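Local coordinates for hypothetical protein (Nostoc punctiforme, PDB 2O62) that is of unknown function but consists of two calycin-like beta-sheet domains, the second related to a biogenesis factor for ATP synthase, at residues N31-R36 with S55-V60; L213-P216 with S220-S223. All coordinates share one frame; numbering follows the deposited sequence.

Contact 1 (residues 31-36 with 55-60) and contact 2 (213-216 with 220-223) follow one another in that order along the chain. Contact 1 belongs to the N-terminal DUF3598 sheet. It lies at the surface, where the chain leaves strand 47-54 beside strand 29-42. Contact 2 is a buried contact within the hairpin of strands 210-214 and 219-224, in the closed barrel of the C-terminal half. Their centres are about 23 Å and their nearest atoms about 9 Å apart, and they share no strand. Contact 2 packs on strands 103-111 and 117-127 of contact 1's sheet. Contact 1 is thus a local surface feature, whereas the hairpin of contact 2 lies where the two halves pack together.

Contact 1 of 2, residues N31-R36 with S55-V60; sequences NDTSSR and SGKDDV
S34 of strand 29-42 and S55, the first residue beyond strand 47-54, carry the ladder of backbone bonds one step past the end of that strand. S55 N donates to S34 O over 2.9 Å, with an N-H...O angle of 156°. The R36-S53 backbone bond is the neighbouring one in the same antiparallel register. The CA atoms of S34 and S55 are 5.4 Å apart. No return bond forms between S34 N and S55 O, which are 5.6 Å apart. The two chains part here.

The three strands 29-42, 47-54 and 60-64 form an antiparallel up-and-down meander at one border of the N-terminal sheet. The loop 55-59 is its second connection. V60 then rejoins the sheet by a backbone bond to L52, and D59 OD1 is hydrogen-bonded to S53 OG.

Side chains add a thin layer of contact. S34 OG sits between its own backbone N and carbonyl carbon (chi1 72°), and this brings it to 3.3 Å from S55 CB. T33 reaches across with its methyl branch. In the conformer given, T33 CG2 lies 3.2 Å from S55 O. T33 and S55 were each modelled in two conformers, so the details of their side chains are less certain. K57 runs extended as far as CE and bends only at its last torsion. Its chain crosses T33 at about a right angle, with CE 4.2 Å from T33 OG1, a loose touch at the surface.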
loop_
_atom_site.group_PDB
_atom_site.type_symbol
_atom_site.label_atom_id
_atom_site.label_comp_id
_atom_site.label_asym_id
_atom_site.label_seq_id
_atom_site.Cartn_x
_atom_site.Cartn_y
_atom_site.Cartn_z
ATOM N N ASN A 31 -2.533 0.867 19.038
ATOM C CA ASN A 31 -2.869 2.242 19.331
ATOM C C ASN A 31 -3.680 2.803 18.179
ATOM O O ASN A 31 -3.356 2.573 17.007
ATOM C CB ASN A 31 -1.603 3.060 19.506
ATOM C CG ASN A 31 -1.880 4.453 20.028
ATOM O OD1 ASN A 31 -1.818 5.429 19.266
ATOM N ND2 ASN A 31 -2.239 4.565 21.314
ATOM N N ASP A 32 -4.735 3.512 18.514
ATOM C CA ASP A 32 -5.589 4.136 17.515
ATOM C C ASP A 32 -5.965 5.537 17.977
ATOM O O ASP A 32 -6.267 5.741 19.150
ATOM C CB ASP A 32 -6.825 3.298 17.349
ATOM C CG ASP A 32 -7.857 3.981 16.534
ATOM O OD1 ASP A 32 -7.782 3.837 15.285
ATOM O OD2 ASP A 32 -8.702 4.712 17.156
ATOM N N THR A 33 -5.956 6.494 17.050
ATOM C CA THR A 33 -6.264 7.872 17.369
ATOM C C THR A 33 -7.161 8.402 16.286
ATOM O O THR A 33 -6.798 8.343 15.098
ATOM C CB THR A 33 -5.006 8.733 17.429
ATOM O OG1 THR A 33 -4.036 8.113 18.280
ATOM C CG2 THR A 33 -5.353 10.127 17.937
ATOM N N SER A 34 -8.310 8.944 16.676
ATOM C CA SER A 34 -9.206 9.528 15.707
ATOM C C SER A 34 -8.575 10.768 15.051
ATOM O O SER A 34 -7.777 11.527 15.657
ATOM C CB SER A 34 -10.595 9.813 16.335
ATOM O OG SER A 34 -10.524 10.922 17.228
ATOM N N SER A 35 -8.921 10.945 13.787
ATOM C CA SER A 35 -8.281 11.957 12.941
ATOM C C SER A 35 -9.247 12.683 11.989
ATOM O O SER A 35 -10.308 12.167 11.587
ATOM C CB SER A 35 -7.147 11.307 12.157
ATOM O OG SER A 35 -7.638 10.350 11.239
ATOM N N ARG A 36 -8.875 13.940 11.706
ATOM C CA ARG A 36 -9.506 14.756 10.673
ATOM C C ARG A 36 -8.356 15.431 9.931
ATOM O O ARG A 36 -7.523 16.108 10.553
ATOM C CB ARG A 36 -10.436 15.816 11.281
ATOM C CG ARG A 36 -11.374 16.487 10.289
ATOM C CD ARG A 36 -12.504 17.291 10.986
ATOM N NE ARG A 36 -13.235 18.163 10.054
ATOM C CZ ARG A 36 -14.508 18.025 9.668
ATOM N NH1 ARG A 36 -15.282 17.034 10.124
ATOM N NH2 ARG A 36 -15.016 18.907 8.816
ATOM N N SER A 55 -7.024 13.165 17.903
ATOM C CA SER A 55 -7.543 13.258 19.264
ATOM C C SER A 55 -6.406 13.211 20.296
ATOM O O SER A 55 -5.595 12.295 20.281
ATOM C CB SER A 55 -8.542 12.133 19.523
ATOM O OG SER A 55 -9.230 12.324 20.739
ATOM N N GLY A 56 -6.380 14.201 21.176
ATOM C CA GLY A 56 -5.361 14.294 22.225
ATOM C C GLY A 56 -4.007 14.829 21.783
ATOM O O GLY A 56 -3.043 14.791 22.563
ATOM N N LYS A 57 -3.921 15.336 20.549
ATOM C CA LYS A 57 -2.666 15.823 19.984
ATOM C C LYS A 57 -2.828 17.251 19.462
ATOM O O LYS A 57 -3.933 17.704 19.210
ATOM C CB LYS A 57 -2.205 14.892 18.865
ATOM C CG LYS A 57 -1.862 13.518 19.332
ATOM C CD LYS A 57 -1.439 12.648 18.201
ATOM C CE LYS A 57 -1.230 11.205 18.634
ATOM N NZ LYS A 57 0.074 11.005 19.309
ATOM N N ASP A 58 -1.723 17.969 19.313
ATOM C CA ASP A 58 -1.766 19.290 18.692
ATOM C C ASP A 58 -2.009 19.102 17.217
ATOM O O ASP A 58 -1.598 18.088 16.661
ATOM C CB ASP A 58 -0.436 20.044 18.857
ATOM C CG ASP A 58 -0.067 20.295 20.325
ATOM O OD1 ASP A 58 -0.936 20.785 21.082
ATOM O OD2 ASP A 58 1.104 20.004 20.689
ATOM N N ASP A 59 -2.649 20.099 16.601
ATOM C CA ASP A 59 -2.831 20.130 15.155
ATOM C C ASP A 59 -1.473 20.179 14.453
ATOM O O ASP A 59 -0.494 20.680 15.005
ATOM C CB ASP A 59 -3.635 21.349 14.716
ATOM C CG ASP A 59 -5.114 21.243 15.049
ATOM O OD1 ASP A 59 -5.616 20.145 15.405
ATOM O OD2 ASP A 59 -5.795 22.285 14.953
ATOM N N VAL A 60 -1.419 19.608 13.250
ATOM C CA VAL A 60 -0.266 19.715 12.376
ATOM C C VAL A 60 -0.709 20.471 11.124
ATOM O O VAL A 60 -1.699 20.094 10.490
ATOM C CB VAL A 60 0.257 18.321 12.010
ATOM C CG1 VAL A 60 1.259 18.372 10.847
ATOM C CG2 VAL A 60 0.866 17.649 13.259
#

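Contact 2 of 2, residues L213-P216 with S220-S223; sequences LLLP and SATS
L213 and A221 face each other as an antiparallel hydrogen-bonded pair. L213 N donates to A221 O over 2.8 Å, at a fairly straight 166°. A221 N donates back to L213 O over 3.0 Å, at 161°. L214 and S220 form the next, non-hydrogen-bonded pair, with CA atoms 4.7 Å apart. This is the turn end of the beta hairpin of strands 210-214 and 219-224. L213 O has a second, softer neighbour: S220 CA lies 3.2 Å away in a CA-H...O contact.

L213 and A221 place their side chains on one face of the sheet. L215 lies past the end of its strand but turns back over the same side. Its CD1 branch rests 4.3 Å from the methyl CB of A221. This patch is covered by the N-terminal sheet: L120 touches L213 and L215, and L107 touches L215 and A221.

L214 and S220 occupy the other face, where L138 covers both. S220 CB passes 3.6 Å from L213 O, while its OG is hydrogen-bonded to R246 NH2. A glycerol, probably from the crystallisation liquor, sits about 4 Å from the S220 side chain.

The contact is therefore held mainly by main-chain bonds, with L215 on A221 the one apolar side-chain contact across it. The face of L213 and A221 is largely apolar here and packs on the N-terminal sheet, while the other carries a buried hydroxyl that is satisfied by an arginine.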
loop_
_atom_site.group_PDB
_atom_site.type_symbol
_atom_site.label_atom_id
_atom_site.label_comp_id
_atom_site.label_asym_id
_atom_site.label_seq_id
_atom_site.Cartn_x
_atom_site.Cartn_y
_atom_site.Cartn_z
ATOM N N LEU A 213 0.261 -10.169 5.778
ATOM C CA LEU A 213 -0.549 -10.002 6.958
ATOM C C LEU A 213 -1.921 -9.497 6.554
ATOM O O LEU A 213 -2.049 -8.523 5.786
ATOM C CB LEU A 213 0.129 -9.036 7.915
ATOM C CG LEU A 213 -0.657 -8.603 9.140
ATOM C CD1 LEU A 213 -0.835 -9.759 10.107
ATOM C CD2 LEU A 213 0.019 -7.449 9.847
ATOM N N LEU A 214 -2.948 -10.169 7.052
ATOM C CA LEU A 214 -4.319 -9.823 6.705
ATOM C C LEU A 214 -4.845 -8.877 7.782
ATOM O O LEU A 214 -4.673 -9.147 8.975
ATOM C CB LEU A 214 -5.165 -11.078 6.684
ATOM C CG LEU A 214 -4.576 -12.221 5.825
ATOM C CD1 LEU A 214 -5.479 -13.431 5.949
ATOM C CD2 LEU A 214 -4.376 -11.788 4.418
ATOM N N LEU A 215 -5.449 -7.776 7.358
ATOM C CA LEU A 215 -5.814 -6.712 8.261
ATOM C C LEU A 215 -7.264 -6.285 8.164
ATOM O O LEU A 215 -8.036 -6.764 7.293
ATOM C CB LEU A 215 -4.914 -5.502 7.947
ATOM C CG LEU A 215 -3.418 -5.652 8.277
ATOM C CD1 LEU A 215 -2.593 -4.602 7.517
ATOM C CD2 LEU A 215 -3.190 -5.592 9.793
ATOM N N PRO A 216 -7.674 -5.375 9.070
ATOM C CA PRO A 216 -8.976 -4.766 8.903
ATOM C C PRO A 216 -9.201 -4.007 7.561
ATOM O O PRO A 216 -8.249 -3.623 6.826
ATOM C CB PRO A 216 -9.039 -3.769 10.065
ATOM C CG PRO A 216 -8.098 -4.301 11.088
ATOM C CD PRO A 216 -6.998 -4.901 10.310
ATOM N N SER A 220 -4.276 -5.734 3.229
ATOM C CA SER A 220 -3.201 -6.658 3.439
ATOM C C SER A 220 -1.873 -5.932 3.321
ATOM O O SER A 220 -1.763 -4.900 2.636
ATOM C CB SER A 220 -3.281 -7.845 2.459
ATOM O OG SER A 220 -3.266 -7.421 1.125
ATOM N N ALA A 221 -0.883 -6.447 4.022
ATOM C CA ALA A 221 0.474 -5.957 3.878
ATOM C C ALA A 221 1.399 -7.122 3.527
ATOM O O ALA A 221 1.412 -8.130 4.221
ATOM C CB ALA A 221 0.926 -5.331 5.161
ATOM N N THR A 222 2.212 -6.971 2.488
ATOM C CA THR A 222 3.207 -7.991 2.126
ATOM C C THR A 222 4.602 -7.404 2.371
ATOM O O THR A 222 4.925 -6.342 1.852
ATOM C CB THR A 222 3.003 -8.489 0.658
ATOM O OG1 THR A 222 1.705 -9.084 0.566
ATOM C CG2 THR A 222 4.044 -9.512 0.258
ATOM N N SER A 223 5.374 -8.083 3.207
ATOM C CA SER A 223 6.633 -7.605 3.744
ATOM C C SER A 223 7.754 -8.597 3.479
ATOM O O SER A 223 7.577 -9.788 3.752
ATOM C CB SER A 223 6.576 -7.433 5.253
ATOM O OG SER A 223 5.507 -6.543 5.601
#